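Local coordinates for protein berberine bridge enzyme-like 28 (Arabidopsis thaliana, PDB 5D79) that is a secreted FAD-dependent oxidoreductase of the berberine bridge enzyme-like family and takes part in adaptation to salt stress, at residues I136-D141 with Y157-K162; S166-A171 with M334-S339; D141-W146 with L246-S251; L61-Q66 with D129-R134. All blocks are in the same frame, centred on the assembly; numbering follows the deposited sequence.

Contact 1: residues I136-D141 with Y157-K162; sequences ISLDVD and YYEIGK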
loop_
_atom_site.group_PDB
_atom_site.type_symbol
_atom_site.label_atom_id
_atom_site.label_comp_id
_atom_site.label_asym_id
_atom_site.label_seq_id
_atom_site.Cartn_x
_atom_site.Cartn_y
_atom_site.Cartn_z
ATOM N N ILE A 136 -2.504 19.811 -2.058
ATOM C CA ILE A 136 -1.112 19.534 -2.377
ATOM C C ILE A 136 -0.379 20.793 -2.801
ATOM O O ILE A 136 -0.669 21.382 -3.831
ATOM C CB ILE A 136 -0.978 18.476 -3.497
ATOM C CG1 ILE A 136 -1.672 17.174 -3.080
ATOM C CG2 ILE A 136 0.497 18.217 -3.811
ATOM C CD1 ILE A 136 -1.909 16.192 -4.201
ATOM N N SER A 137 0.589 21.199 -2.005
ATOM C CA SER A 137 1.358 22.374 -2.333
ATOM C C SER A 137 2.842 22.029 -2.405
ATOM O O SER A 137 3.495 21.768 -1.381
ATOM C CB SER A 137 1.095 23.468 -1.307
ATOM O OG SER A 137 -0.288 23.547 -1.017
ATOM N N LEU A 138 3.367 22.016 -3.627
ATOM C CA LEU A 138 4.768 21.715 -3.864
ATOM C C LEU A 138 5.614 22.977 -3.917
ATOM O O LEU A 138 5.112 24.070 -4.177
ATOM C CB LEU A 138 4.925 20.941 -5.169
ATOM C CG LEU A 138 3.930 19.799 -5.347
ATOM C CD1 LEU A 138 4.105 19.170 -6.724
ATOM C CD2 LEU A 138 4.104 18.776 -4.236
ATOM N N ASP A 139 6.904 22.814 -3.670
ATOM C CA ASP A 139 7.884 23.875 -3.868
ATOM C C ASP A 139 8.929 23.319 -4.826
ATOM O O ASP A 139 9.962 22.808 -4.390
ATOM C CB ASP A 139 8.502 24.300 -2.525
ATOM C CG ASP A 139 9.612 25.354 -2.667
ATOM O OD1 ASP A 139 10.142 25.573 -3.776
ATOM O OD2 ASP A 139 9.976 25.956 -1.633
ATOM N N VAL A 140 8.668 23.408 -6.127
ATOM C CA VAL A 140 9.482 22.660 -7.081
ATOM C C VAL A 140 10.961 23.072 -7.028
ATOM O O VAL A 140 11.845 22.246 -7.259
ATOM C CB VAL A 140 8.945 22.813 -8.518
ATOM C CG1 VAL A 140 9.432 21.684 -9.389
ATOM C CG2 VAL A 140 7.435 22.803 -8.505
ATOM N N ASP A 141 11.238 24.332 -6.690
ATOM C CA ASP A 141 12.617 24.838 -6.707
ATOM C C ASP A 141 13.402 24.322 -5.500
ATOM O O ASP A 141 14.611 24.088 -5.592
ATOM C CB ASP A 141 12.646 26.374 -6.738
ATOM C CG ASP A 141 11.964 26.965 -7.981
ATOM O OD1 ASP A 141 12.007 26.339 -9.071
ATOM O OD2 ASP A 141 11.387 28.070 -7.859
ATOM N N TYR A 157 0.939 12.639 -8.068
ATOM C CA TYR A 157 1.614 12.443 -9.337
ATOM C C TYR A 157 1.252 13.543 -10.326
ATOM O O TYR A 157 2.123 14.117 -10.991
ATOM C CB TYR A 157 1.250 11.081 -9.920
ATOM C CG TYR A 157 1.886 9.933 -9.196
ATOM C CD1 TYR A 157 2.974 10.135 -8.365
ATOM C CD2 TYR A 157 1.402 8.635 -9.342
ATOM C CE1 TYR A 157 3.567 9.070 -7.697
ATOM C CE2 TYR A 157 1.994 7.565 -8.684
ATOM C CZ TYR A 157 3.074 7.796 -7.870
ATOM O OH TYR A 157 3.670 6.757 -7.211
ATOM N N TYR A 158 -0.042 13.833 -10.407
ATOM C CA TYR A 158 -0.564 14.793 -11.370
ATOM C C TYR A 158 -0.013 16.179 -11.106
ATOM O O TYR A 158 0.342 16.903 -12.028
ATOM C CB TYR A 158 -2.090 14.817 -11.322
ATOM C CG TYR A 158 -2.723 15.716 -12.345
ATOM C CD1 TYR A 158 -2.708 15.383 -13.699
ATOM C CD2 TYR A 158 -3.356 16.894 -11.962
ATOM C CE1 TYR A 158 -3.305 16.204 -14.643
ATOM C CE2 TYR A 158 -3.955 17.719 -12.896
ATOM C CZ TYR A 158 -3.928 17.372 -14.233
ATOM O OH TYR A 158 -4.525 18.201 -15.154
ATOM N N GLU A 159 0.068 16.535 -9.833
ATOM C CA GLU A 159 0.513 17.865 -9.441
ATOM C C GLU A 159 1.989 18.061 -9.819
ATOM O O GLU A 159 2.363 19.060 -10.435
ATOM C CB GLU A 159 0.256 18.058 -7.940
ATOM C CG GLU A 159 0.499 19.456 -7.390
ATOM C CD GLU A 159 -0.297 20.555 -8.083
ATOM O OE1 GLU A 159 -1.470 20.329 -8.501
ATOM O OE2 GLU A 159 0.281 21.661 -8.196
ATOM N N ILE A 160 2.809 17.077 -9.466
ATOM C CA ILE A 160 4.198 17.015 -9.896
ATOM C C ILE A 160 4.350 17.016 -11.421
ATOM O O ILE A 160 4.956 17.921 -11.991
ATOM C CB ILE A 160 4.877 15.762 -9.358
ATOM C CG1 ILE A 160 4.798 15.727 -7.832
ATOM C CG2 ILE A 160 6.308 15.708 -9.840
ATOM C CD1 ILE A 160 5.246 14.415 -7.228
ATOM N N GLY A 161 3.791 16.003 -12.075
ATOM C CA GLY A 161 4.018 15.783 -13.489
ATOM C C GLY A 161 3.576 16.899 -14.410
ATOM O O GLY A 161 4.205 17.130 -15.440
ATOM N N LYS A 162 2.493 17.587 -14.049
ATOM C CA LYS A 162 1.979 18.726 -14.823
ATOM C C LYS A 162 2.838 19.983 -14.662
ATOM O O LYS A 162 2.770 20.887 -15.492
ATOM C CB LYS A 162 0.543 19.049 -14.408
ATOM C CG LYS A 162 -0.470 18.026 -14.830
ATOM C CD LYS A 162 -0.886 18.256 -16.259
ATOM C CE LYS A 162 -1.593 19.599 -16.410
ATOM N NZ LYS A 162 -2.029 19.830 -17.808
HETATM O O HOH W 1 1.479 22.916 -5.822
#

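Contact 2: residues S166-A171 with M334-S339; sequences SLAFPA and MSWIES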
loop_
_atom_site.group_PDB
_atom_site.type_symbol
_atom_site.label_atom_id
_atom_site.label_comp_id
_atom_site.label_asym_id
_atom_site.label_seq_id
_atom_site.Cartn_x
_atom_site.Cartn_y
_atom_site.Cartn_z
ATOM N N SER A 166 11.198 16.946 -14.553
ATOM C CA SER A 166 12.473 16.487 -14.016
ATOM C C SER A 166 12.401 16.083 -12.532
ATOM O O SER A 166 13.428 15.837 -11.904
ATOM C CB SER A 166 13.545 17.567 -14.219
ATOM O OG SER A 166 13.218 18.762 -13.531
ATOM N N LEU A 167 11.197 16.013 -11.975
ATOM C CA LEU A 167 11.026 15.551 -10.603
ATOM C C LEU A 167 9.961 14.476 -10.520
ATOM O O LEU A 167 9.097 14.371 -11.390
ATOM C CB LEU A 167 10.655 16.702 -9.669
ATOM C CG LEU A 167 11.689 17.784 -9.358
ATOM C CD1 LEU A 167 11.136 18.722 -8.291
ATOM C CD2 LEU A 167 12.997 17.177 -8.923
ATOM N N ALA A 168 10.033 13.680 -9.461
ATOM C CA ALA A 168 9.117 12.569 -9.254
ATOM C C ALA A 168 8.942 12.306 -7.766
ATOM O O ALA A 168 9.538 12.976 -6.924
ATOM C CB ALA A 168 9.630 11.305 -9.958
ATOM N N PHE A 169 8.117 11.329 -7.434
ATOM C CA PHE A 169 8.081 10.872 -6.073
ATOM C C PHE A 169 7.875 9.369 -6.096
ATOM O O PHE A 169 7.051 8.871 -6.857
ATOM C CB PHE A 169 6.992 11.581 -5.263
ATOM C CG PHE A 169 7.043 11.245 -3.806
ATOM C CD1 PHE A 169 8.005 11.815 -2.990
ATOM C CD2 PHE A 169 6.166 10.316 -3.261
ATOM C CE1 PHE A 169 8.085 11.480 -1.654
ATOM C CE2 PHE A 169 6.237 9.976 -1.916
ATOM C CZ PHE A 169 7.188 10.558 -1.116
ATOM N N PRO A 170 8.649 8.642 -5.272
ATOM C CA PRO A 170 8.613 7.181 -5.240
ATOM C C PRO A 170 7.459 6.631 -4.393
ATOM O O PRO A 170 7.626 6.443 -3.193
ATOM C CB PRO A 170 9.965 6.827 -4.624
ATOM C CG PRO A 170 10.247 7.972 -3.703
ATOM C CD PRO A 170 9.683 9.188 -4.370
ATOM N N ALA A 171 6.300 6.404 -5.008
ATOM C CA ALA A 171 5.173 5.752 -4.336
ATOM C C ALA A 171 4.627 4.654 -5.243
ATOM O O ALA A 171 5.273 4.303 -6.234
ATOM C CB ALA A 171 4.090 6.759 -3.985
ATOM N N MET A 334 9.730 7.813 -22.830
ATOM C CA MET A 334 8.675 8.755 -22.456
ATOM C C MET A 334 9.109 9.483 -21.189
ATOM O O MET A 334 10.201 9.230 -20.682
ATOM C CB MET A 334 7.338 8.036 -22.234
ATOM C CG MET A 334 7.370 7.004 -21.102
ATOM S SD MET A 334 5.836 6.081 -20.935
ATOM C CE MET A 334 5.735 5.298 -22.526
ATOM N N SER A 335 8.267 10.381 -20.678
ATOM C CA SER A 335 8.570 11.059 -19.414
ATOM C C SER A 335 8.213 10.149 -18.232
ATOM O O SER A 335 7.515 9.158 -18.401
ATOM C CB SER A 335 7.824 12.388 -19.325
ATOM O OG SER A 335 6.434 12.169 -19.178
ATOM N N TRP A 336 8.697 10.469 -17.038
ATOM C CA TRP A 336 8.362 9.633 -15.897
ATOM C C TRP A 336 6.863 9.691 -15.626
ATOM O O TRP A 336 6.237 8.671 -15.358
ATOM C CB TRP A 336 9.151 10.040 -14.647
ATOM C CG TRP A 336 8.550 9.475 -13.415
ATOM C CD1 TRP A 336 8.732 8.218 -12.902
ATOM C CD2 TRP A 336 7.621 10.137 -12.546
ATOM N NE1 TRP A 336 7.974 8.060 -11.765
ATOM C CE2 TRP A 336 7.280 9.219 -11.526
ATOM C CE3 TRP A 336 7.039 11.417 -12.536
ATOM C CZ2 TRP A 336 6.390 9.543 -10.501
ATOM C CZ3 TRP A 336 6.155 11.733 -11.519
ATOM C CH2 TRP A 336 5.837 10.801 -10.514
ATOM N N ILE A 337 6.277 10.875 -15.715
ATOM C CA ILE A 337 4.863 10.990 -15.438
ATOM C C ILE A 337 4.066 10.182 -16.472
ATOM O O ILE A 337 3.014 9.628 -16.158
ATOM C CB ILE A 337 4.392 12.480 -15.410
ATOM C CG1 ILE A 337 2.928 12.573 -14.957
ATOM C CG2 ILE A 337 4.593 13.177 -16.764
ATOM C CD1 ILE A 337 2.688 11.975 -13.575
ATOM N N GLU A 338 4.564 10.090 -17.699
ATOM C CA GLU A 338 3.877 9.283 -18.697
ATOM C C GLU A 338 4.023 7.794 -18.365
ATOM O O GLU A 338 3.132 6.990 -18.663
ATOM C CB GLU A 338 4.400 9.600 -20.101
ATOM C CG GLU A 338 3.850 10.913 -20.656
ATOM C CD GLU A 338 4.402 11.271 -22.027
ATOM O OE1 GLU A 338 5.586 10.982 -22.304
ATOM O OE2 GLU A 338 3.646 11.847 -22.833
ATOM N N SER A 339 5.130 7.435 -17.718
ATOM C CA SER A 339 5.373 6.047 -17.319
ATOM C C SER A 339 4.426 5.632 -16.185
ATOM O O SER A 339 4.119 4.451 -16.026
ATOM C CB SER A 339 6.827 5.848 -16.897
ATOM O OG SER A 339 7.040 6.295 -15.573
#

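Contact 3: residues D141-W146 with L246-S251; sequences DNRTGW and LVDVPS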
loop_
_atom_site.group_PDB
_atom_site.type_symbol
_atom_site.label_atom_id
_atom_site.label_comp_id
_atom_site.label_asym_id
_atom_site.label_seq_id
_atom_site.Cartn_x
_atom_site.Cartn_y
_atom_site.Cartn_z
ATOM N N ASP A 141 11.238 24.332 -6.690
ATOM C CA ASP A 141 12.617 24.838 -6.707
ATOM C C ASP A 141 13.402 24.322 -5.500
ATOM O O ASP A 141 14.611 24.088 -5.592
ATOM C CB ASP A 141 12.646 26.374 -6.738
ATOM C CG ASP A 141 11.964 26.965 -7.981
ATOM O OD1 ASP A 141 12.007 26.339 -9.071
ATOM O OD2 ASP A 141 11.387 28.070 -7.859
ATOM N N ASN A 142 12.706 24.128 -4.382
ATOM C CA ASN A 142 13.317 23.550 -3.191
ATOM C C ASN A 142 13.040 22.051 -3.022
ATOM O O ASN A 142 13.423 21.455 -2.010
ATOM C CB ASN A 142 12.860 24.312 -1.953
ATOM C CG ASN A 142 13.653 25.585 -1.742
ATOM O OD1 ASN A 142 14.795 25.699 -2.205
ATOM N ND2 ASN A 142 13.062 26.547 -1.045
ATOM N N ARG A 143 12.385 21.456 -4.021
ATOM C CA ARG A 143 12.156 20.007 -4.097
ATOM C C ARG A 143 11.446 19.438 -2.887
ATOM O O ARG A 143 11.797 18.371 -2.396
ATOM C CB ARG A 143 13.479 19.265 -4.295
ATOM C CG ARG A 143 14.078 19.475 -5.664
ATOM C CD ARG A 143 15.443 18.837 -5.782
ATOM N NE ARG A 143 15.984 18.995 -7.127
ATOM C CZ ARG A 143 16.252 20.170 -7.688
ATOM N NH1 ARG A 143 16.023 21.303 -7.027
ATOM N NH2 ARG A 143 16.741 20.210 -8.917
ATOM N N THR A 144 10.444 20.158 -2.415
ATOM C CA THR A 144 9.621 19.698 -1.308
ATOM C C THR A 144 8.162 19.958 -1.634
ATOM O O THR A 144 7.846 20.615 -2.621
ATOM C CB THR A 144 9.989 20.397 0.039
ATOM O OG1 THR A 144 9.865 21.827 -0.082
ATOM C CG2 THR A 144 11.402 20.032 0.457
ATOM N N GLY A 145 7.273 19.439 -0.807
ATOM C CA GLY A 145 5.877 19.796 -0.910
ATOM C C GLY A 145 5.135 19.276 0.288
ATOM O O GLY A 145 5.523 18.277 0.876
ATOM N N TRP A 146 4.066 19.949 0.665
ATOM C CA TRP A 146 3.205 19.383 1.685
ATOM C C TRP A 146 2.036 18.672 1.017
ATOM O O TRP A 146 1.466 19.155 0.035
ATOM C CB TRP A 146 2.727 20.456 2.654
ATOM C CG TRP A 146 3.742 20.776 3.702
ATOM C CD1 TRP A 146 4.703 21.753 3.651
ATOM C CD2 TRP A 146 3.908 20.116 4.961
ATOM N NE1 TRP A 146 5.455 21.743 4.806
ATOM C CE2 TRP A 146 4.990 20.744 5.626
ATOM C CE3 TRP A 146 3.252 19.049 5.593
ATOM C CZ2 TRP A 146 5.426 20.341 6.895
ATOM C CZ3 TRP A 146 3.686 18.652 6.853
ATOM C CH2 TRP A 146 4.762 19.297 7.489
ATOM N N LEU A 246 11.000 15.636 -3.039
ATOM C CA LEU A 246 10.905 15.271 -4.453
ATOM C C LEU A 246 12.256 14.794 -4.991
ATOM O O LEU A 246 13.295 15.345 -4.647
ATOM C CB LEU A 246 10.384 16.453 -5.275
ATOM C CG LEU A 246 9.000 16.992 -4.868
ATOM C CD1 LEU A 246 8.575 18.194 -5.715
ATOM C CD2 LEU A 246 7.920 15.896 -4.887
ATOM N N VAL A 247 12.239 13.756 -5.824
ATOM C CA VAL A 247 13.471 13.134 -6.288
ATOM C C VAL A 247 13.670 13.418 -7.762
ATOM O O VAL A 247 12.722 13.726 -8.478
ATOM C CB VAL A 247 13.479 11.610 -6.035
ATOM C CG1 VAL A 247 13.415 11.325 -4.531
ATOM C CG2 VAL A 247 12.341 10.934 -6.767
ATOM N N ASP A 248 14.910 13.323 -8.217
ATOM C CA ASP A 248 15.236 13.753 -9.566
ATOM C C ASP A 248 15.064 12.621 -10.552
ATOM O O ASP A 248 15.383 11.474 -10.268
ATOM C CB ASP A 248 16.665 14.299 -9.638
ATOM C CG ASP A 248 16.914 15.423 -8.648
ATOM O OD1 ASP A 248 16.355 16.517 -8.832
ATOM O OD2 ASP A 248 17.684 15.219 -7.686
ATOM N N VAL A 249 14.539 12.967 -11.713
ATOM C CA VAL A 249 14.432 12.041 -12.813
ATOM C C VAL A 249 14.807 12.788 -14.061
ATOM O O VAL A 249 14.612 14.000 -14.155
ATOM C CB VAL A 249 12.992 11.438 -12.979
ATOM C CG1 VAL A 249 12.695 10.405 -11.904
ATOM C CG2 VAL A 249 11.928 12.518 -12.994
ATOM N N PRO A 250 15.362 12.078 -15.035
ATOM C CA PRO A 250 15.552 12.691 -16.348
ATOM C C PRO A 250 14.220 12.950 -17.062
ATOM O O PRO A 250 13.254 12.223 -16.878
ATOM C CB PRO A 250 16.396 11.654 -17.097
ATOM C CG PRO A 250 17.065 10.881 -16.015
ATOM C CD PRO A 250 16.049 10.791 -14.921
ATOM N N SER A 251 14.189 13.990 -17.881
ATOM C CA SER A 251 13.023 14.305 -18.675
ATOM C C SER A 251 12.693 13.146 -19.626
ATOM O O SER A 251 11.563 13.012 -20.093
ATOM C CB SER A 251 13.257 15.607 -19.446
ATOM O OG SER A 251 13.769 16.616 -18.585
#

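Contact 4: residues L61-Q66 with D129-R134; sequences LDSSIQ and DLRNLR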
loop_
_atom_site.group_PDB
_atom_site.type_symbol
_atom_site.label_atom_id
_atom_site.label_comp_id
_atom_site.label_asym_id
_atom_site.label_seq_id
_atom_site.Cartn_x
_atom_site.Cartn_y
_atom_site.Cartn_z
ATOM N N LEU A 61 -20.083 6.567 2.725
ATOM C CA LEU A 61 -19.399 5.359 3.177
ATOM C C LEU A 61 -18.982 4.468 2.014
ATOM O O LEU A 61 -17.877 3.921 2.008
ATOM C CB LEU A 61 -20.289 4.558 4.129
ATOM C CG LEU A 61 -19.687 3.247 4.645
ATOM C CD1 LEU A 61 -18.435 3.519 5.473
ATOM C CD2 LEU A 61 -20.719 2.448 5.443
ATOM N N ASP A 62 -19.878 4.315 1.040
ATOM C CA ASP A 62 -19.649 3.401 -0.070
ATOM C C ASP A 62 -18.601 3.942 -1.028
ATOM O O ASP A 62 -17.909 3.170 -1.693
ATOM C CB ASP A 62 -20.953 3.140 -0.834
ATOM C CG ASP A 62 -21.326 1.669 -0.885
ATOM O OD1 ASP A 62 -20.617 0.891 -1.564
ATOM O OD2 ASP A 62 -22.350 1.298 -0.266
ATOM N N SER A 63 -18.481 5.266 -1.086
ATOM C CA SER A 63 -17.726 5.932 -2.157
ATOM C C SER A 63 -16.247 5.539 -2.266
ATOM O O SER A 63 -15.744 5.313 -3.370
ATOM C CB SER A 63 -17.831 7.456 -2.005
ATOM O OG SER A 63 -18.158 7.826 -0.680
ATOM N N SER A 64 -15.547 5.466 -1.140
ATOM C CA SER A 64 -14.147 5.082 -1.187
ATOM C C SER A 64 -13.898 3.688 -0.632
ATOM O O SER A 64 -12.866 3.467 -0.014
ATOM C CB SER A 64 -13.274 6.098 -0.435
ATOM O OG SER A 64 -13.992 6.794 0.557
ATOM N N ILE A 65 -14.829 2.753 -0.844
ATOM C CA ILE A 65 -14.547 1.342 -0.546
ATOM C C ILE A 65 -13.906 0.711 -1.774
ATOM O O ILE A 65 -14.565 0.465 -2.782
ATOM C CB ILE A 65 -15.803 0.541 -0.131
ATOM C CG1 ILE A 65 -16.278 0.974 1.262
ATOM C CG2 ILE A 65 -15.491 -0.944 -0.117
ATOM C CD1 ILE A 65 -17.508 0.234 1.788
ATOM N N GLN A 66 -12.598 0.484 -1.689
ATOM C CA GLN A 66 -11.821 0.007 -2.823
ATOM C C GLN A 66 -11.527 -1.491 -2.720
ATOM O O GLN A 66 -10.662 -2.028 -3.419
ATOM C CB GLN A 66 -10.534 0.815 -2.946
ATOM C CG GLN A 66 -10.770 2.297 -3.234
ATOM C CD GLN A 66 -11.297 2.585 -4.650
ATOM O OE1 GLN A 66 -11.730 1.684 -5.377
ATOM N NE2 GLN A 66 -11.257 3.858 -5.040
ATOM N N ASP A 129 -13.292 10.279 7.643
ATOM C CA ASP A 129 -12.986 10.236 6.212
ATOM C C ASP A 129 -12.270 11.529 5.819
ATOM O O ASP A 129 -12.810 12.624 6.003
ATOM C CB ASP A 129 -14.278 10.040 5.403
ATOM C CG ASP A 129 -14.033 9.722 3.915
ATOM O OD1 ASP A 129 -13.251 10.432 3.247
ATOM O OD2 ASP A 129 -14.659 8.762 3.405
ATOM N N LEU A 130 -11.062 11.395 5.271
ATOM C CA LEU A 130 -10.186 12.543 5.014
ATOM C C LEU A 130 -10.320 13.114 3.614
ATOM O O LEU A 130 -9.488 13.910 3.187
ATOM C CB LEU A 130 -8.729 12.156 5.249
ATOM C CG LEU A 130 -8.422 11.726 6.681
ATOM C CD1 LEU A 130 -7.034 11.149 6.775
ATOM C CD2 LEU A 130 -8.571 12.911 7.611
ATOM N N ARG A 131 -11.383 12.727 2.920
ATOM C CA ARG A 131 -11.591 13.103 1.529
ATOM C C ARG A 131 -11.525 14.609 1.246
ATOM O O ARG A 131 -11.206 15.009 0.137
ATOM C CB ARG A 131 -12.939 12.569 1.059
ATOM C CG ARG A 131 -14.152 13.242 1.689
ATOM C CD ARG A 131 -15.393 12.557 1.199
ATOM N NE ARG A 131 -15.165 11.119 1.177
ATOM C CZ ARG A 131 -16.044 10.222 0.752
ATOM N NH1 ARG A 131 -17.230 10.611 0.302
ATOM N NH2 ARG A 131 -15.731 8.933 0.779
ATOM N N ASN A 132 -11.825 15.438 2.243
ATOM C CA ASN A 132 -11.860 16.888 2.051
ATOM C C ASN A 132 -10.510 17.563 2.259
ATOM O O ASN A 132 -10.310 18.703 1.838
ATOM C CB ASN A 132 -12.889 17.526 2.988
ATOM C CG ASN A 132 -14.313 17.221 2.582
ATOM O OD1 ASN A 132 -14.587 16.920 1.414
ATOM N ND2 ASN A 132 -15.234 17.304 3.541
ATOM N N LEU A 133 -9.594 16.860 2.923
ATOM C CA LEU A 133 -8.256 17.386 3.177
ATOM C C LEU A 133 -7.236 16.714 2.261
ATOM O O LEU A 133 -6.545 15.776 2.659
ATOM C CB LEU A 133 -7.865 17.194 4.647
ATOM C CG LEU A 133 -8.735 17.908 5.683
ATOM C CD1 LEU A 133 -8.276 17.608 7.105
ATOM C CD2 LEU A 133 -8.735 19.403 5.414
ATOM N N ARG A 134 -7.150 17.208 1.032
ATOM C CA ARG A 134 -6.288 16.606 0.025
ATOM C C ARG A 134 -5.471 17.652 -0.719
ATOM O O ARG A 134 -5.072 17.444 -1.870
ATOM C CB ARG A 134 -7.122 15.790 -0.967
ATOM C CG ARG A 134 -8.213 16.558 -1.667
ATOM C CD ARG A 134 -8.964 15.644 -2.608
ATOM N NE ARG A 134 -10.394 15.919 -2.606
ATOM C CZ ARG A 134 -11.254 15.425 -3.492
ATOM N NH1 ARG A 134 -12.542 15.728 -3.404
ATOM N NH2 ARG A 134 -10.822 14.639 -4.471
HETATM O O HOH W 2 -12.304 8.845 1.575
#

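Contact 1: residues I136-D141 with Y157-K162
Leu138 lays its CD1 methyl between two neighbouring side chains of helix 153-163, reaching Glu159 CG at 3.7 Å and, at the same 3.7 Å from its CD1, Ile160 CG1. The leucine runs alongside Glu159 in the opposite direction and meets Ile160 nearly at a right angle, so one methyl serves two partners that differ in orientation. A second approach comes from Ile136, whose CG2 branch lies 3.8 Å from Glu159 CG. With CG anti to the backbone N (chi1 -173°), Glu159 presents its methylene carbons to both strand residues, and a bend at chi2 (57°) takes the carboxylate off the apolar patch. Strand 136-139 and strand 144-148 form a beta hairpin in the FAD-binding PCMH-type domain, and helix 153-163, which follows that hairpin in the chain, packs on its first strand. The axes of strand and helix are 9.4 Å apart at their closest and inclined at -34°, a spacing filled by side chains, with no direct hydrogen bond between the segments. The polar link is made by water 1. It donates to Glu159 OE2 at 2.9 Å, accepts from Leu138 N at 3.0 Å and gives a weak bond to Ile136 O. Ile136 extends the packing to Leu156 and Glu155 of the same helix, while Ser137 pairs through its backbone with Trp146 of the adjacent strand.

Contact 2: residues S166-A171 with M334-S339
Trp336, the first residue of helix 336-343, carries the whole contact with Leu167, Ala168 and Phe169, and the residue before it sets the helix start. Ser335 is the N-cap and forms a capping box with Glu338: Ser335 OG accepts from Glu338 N at 3.2 Å, and in return Ser335 N donates to Glu338 OE1 at 3.2 Å along an almost straight line (177°), meeting that oxygen on its anti side. At Trp336, CG lies anti to the backbone N (chi1 164°), which carries the indole across to strand 167-168. Ala168 CB sits over one face, 3.4 Å from the centroid of the six-membered ring and only 9° off its normal, a well-centred CH-pi contact. The carbonyl oxygens on either side of Ala168 in sequence approach the indole obliquely, Leu167 O at 3.8 Å from Trp336 CE3 and Phe169 O at 3.8 Å from Trp336 CZ2. Phe169 N, buried here, has no hydrogen-bond partner in the model. Tyr157 of helix 153-163 meets the same indole edge-to-face. The arrangement thus joins a capping box, typical of a helix N-terminus, to a tryptophan that docks this helix on a strand of the FAD-binding PCMH-type domain.

Contact 3: residues D141-W146 with L246-S251
Arg143 and Leu246 are joined by the one backbone hydrogen bond between these segments: Leu246 N donates to Arg143 O at 2.9 Å with an N-H...O angle of 162°. Lys245 NZ adds a weak bond to the same oxygen and a further one to Asn142 O.

The ionic part is a salt bridge, Arg143 NE to Asp248 OD1 at 3.0 Å. It is nearly linear at 174°, lies in the guanidinium plane and uses the syn lone pair of OD1. The guanidinium and carboxylate planes are turned 60° apart, and the pairing is a single N-H bond rather than a two-point one, with Arg143 NH2 3.7 Å from Asp248 OD1. The arginine chain is extended from CG to NE, which brings the group level with the aspartate two residues beyond Leu246.

Arg143 has left-handed backbone angles and, with Thr144, faces Asp139 in a G1 beta bulge. This is where the hairpin of strands 136-139 and 144-148 turns, and strand 238-248 pairs antiparallel with strand 144-148 in the same sheet of the FAD-binding PCMH-type domain.

Van der Waals packing comes from Leu246, which sets its CB against the backbone carbonyl Arg143 O (3.7 Å) and its CD1 near Thr144 O (4.0 Å). Leu167 of the neighbouring strand touches the side chains of Arg143, Leu246 and Asp248 alike, so the hydrocarbon part of this corner is completed from strand 167-168.

Contact 4: residues L61-Q66 with D129-R134
Arg131 meets Ser63 end-on, both terminal nitrogens donating to one oxygen: NH1 to Ser63 OG at 3.1 Å and NH2 to Ser63 OG at 3.0 Å, with OG only 7° out of the guanidinium plane. NH2 also gives a weak bond to Ser64 OG at 2.8 Å, its angle of 121° being far from straight. Behind these, Asp129 fixes the arginine. Arg131 NE donates to Asp129 OD1 at 2.9 Å from above the carboxylate plane, Arg131 NH2 lies 2.8 Å from Asp129 OD2 in the salt bridge, and Arg131 N closes an Asx turn on OD1. Water 2 accepts from Ser64 OG at 2.8 Å and also bonds to Asp129 OD1, linking the two segments a second time. Further out, Ser63 OG is bonded to Ser59 O within helix 58-63, and Asp129 OD2 pairs with Arg107 of strand 103-107. Leu130, between the two charged residues, belongs to the FAD pocket. A carboxylate flanked by two arginines would probably be held ionised, and the guanidinium, shared between that carboxylate, the Ser63 hydroxyl and, more weakly, Ser64 OG, ties residues 63-64 to the loop that contributes to the cofactor site.

How the contacts relate
Contacts 1, 2 and 3 cluster on one side of the chain's centre and reach the same antiparallel sheet. Contact 1 uses the first strand of the hairpin, contact 3 the second, and contact 2 the short strand 167-168, which pairs with strand 238-248 of contact 3. Contact 2 is fully buried and built on an aromatic face; contacts 1 and 3 are partly buried; contact 1 adds a bridging water to its apolar packing, and contact 3 relies on a backbone hydrogen bond and an ion pair. Contact 4 lies apart, its centre about 22 to 27 Å from those of the other three, beside the FAD. Its chemistry is almost wholly polar, with arginine, aspartate and serines in place of the hydrocarbon contacts that dominate contact 2.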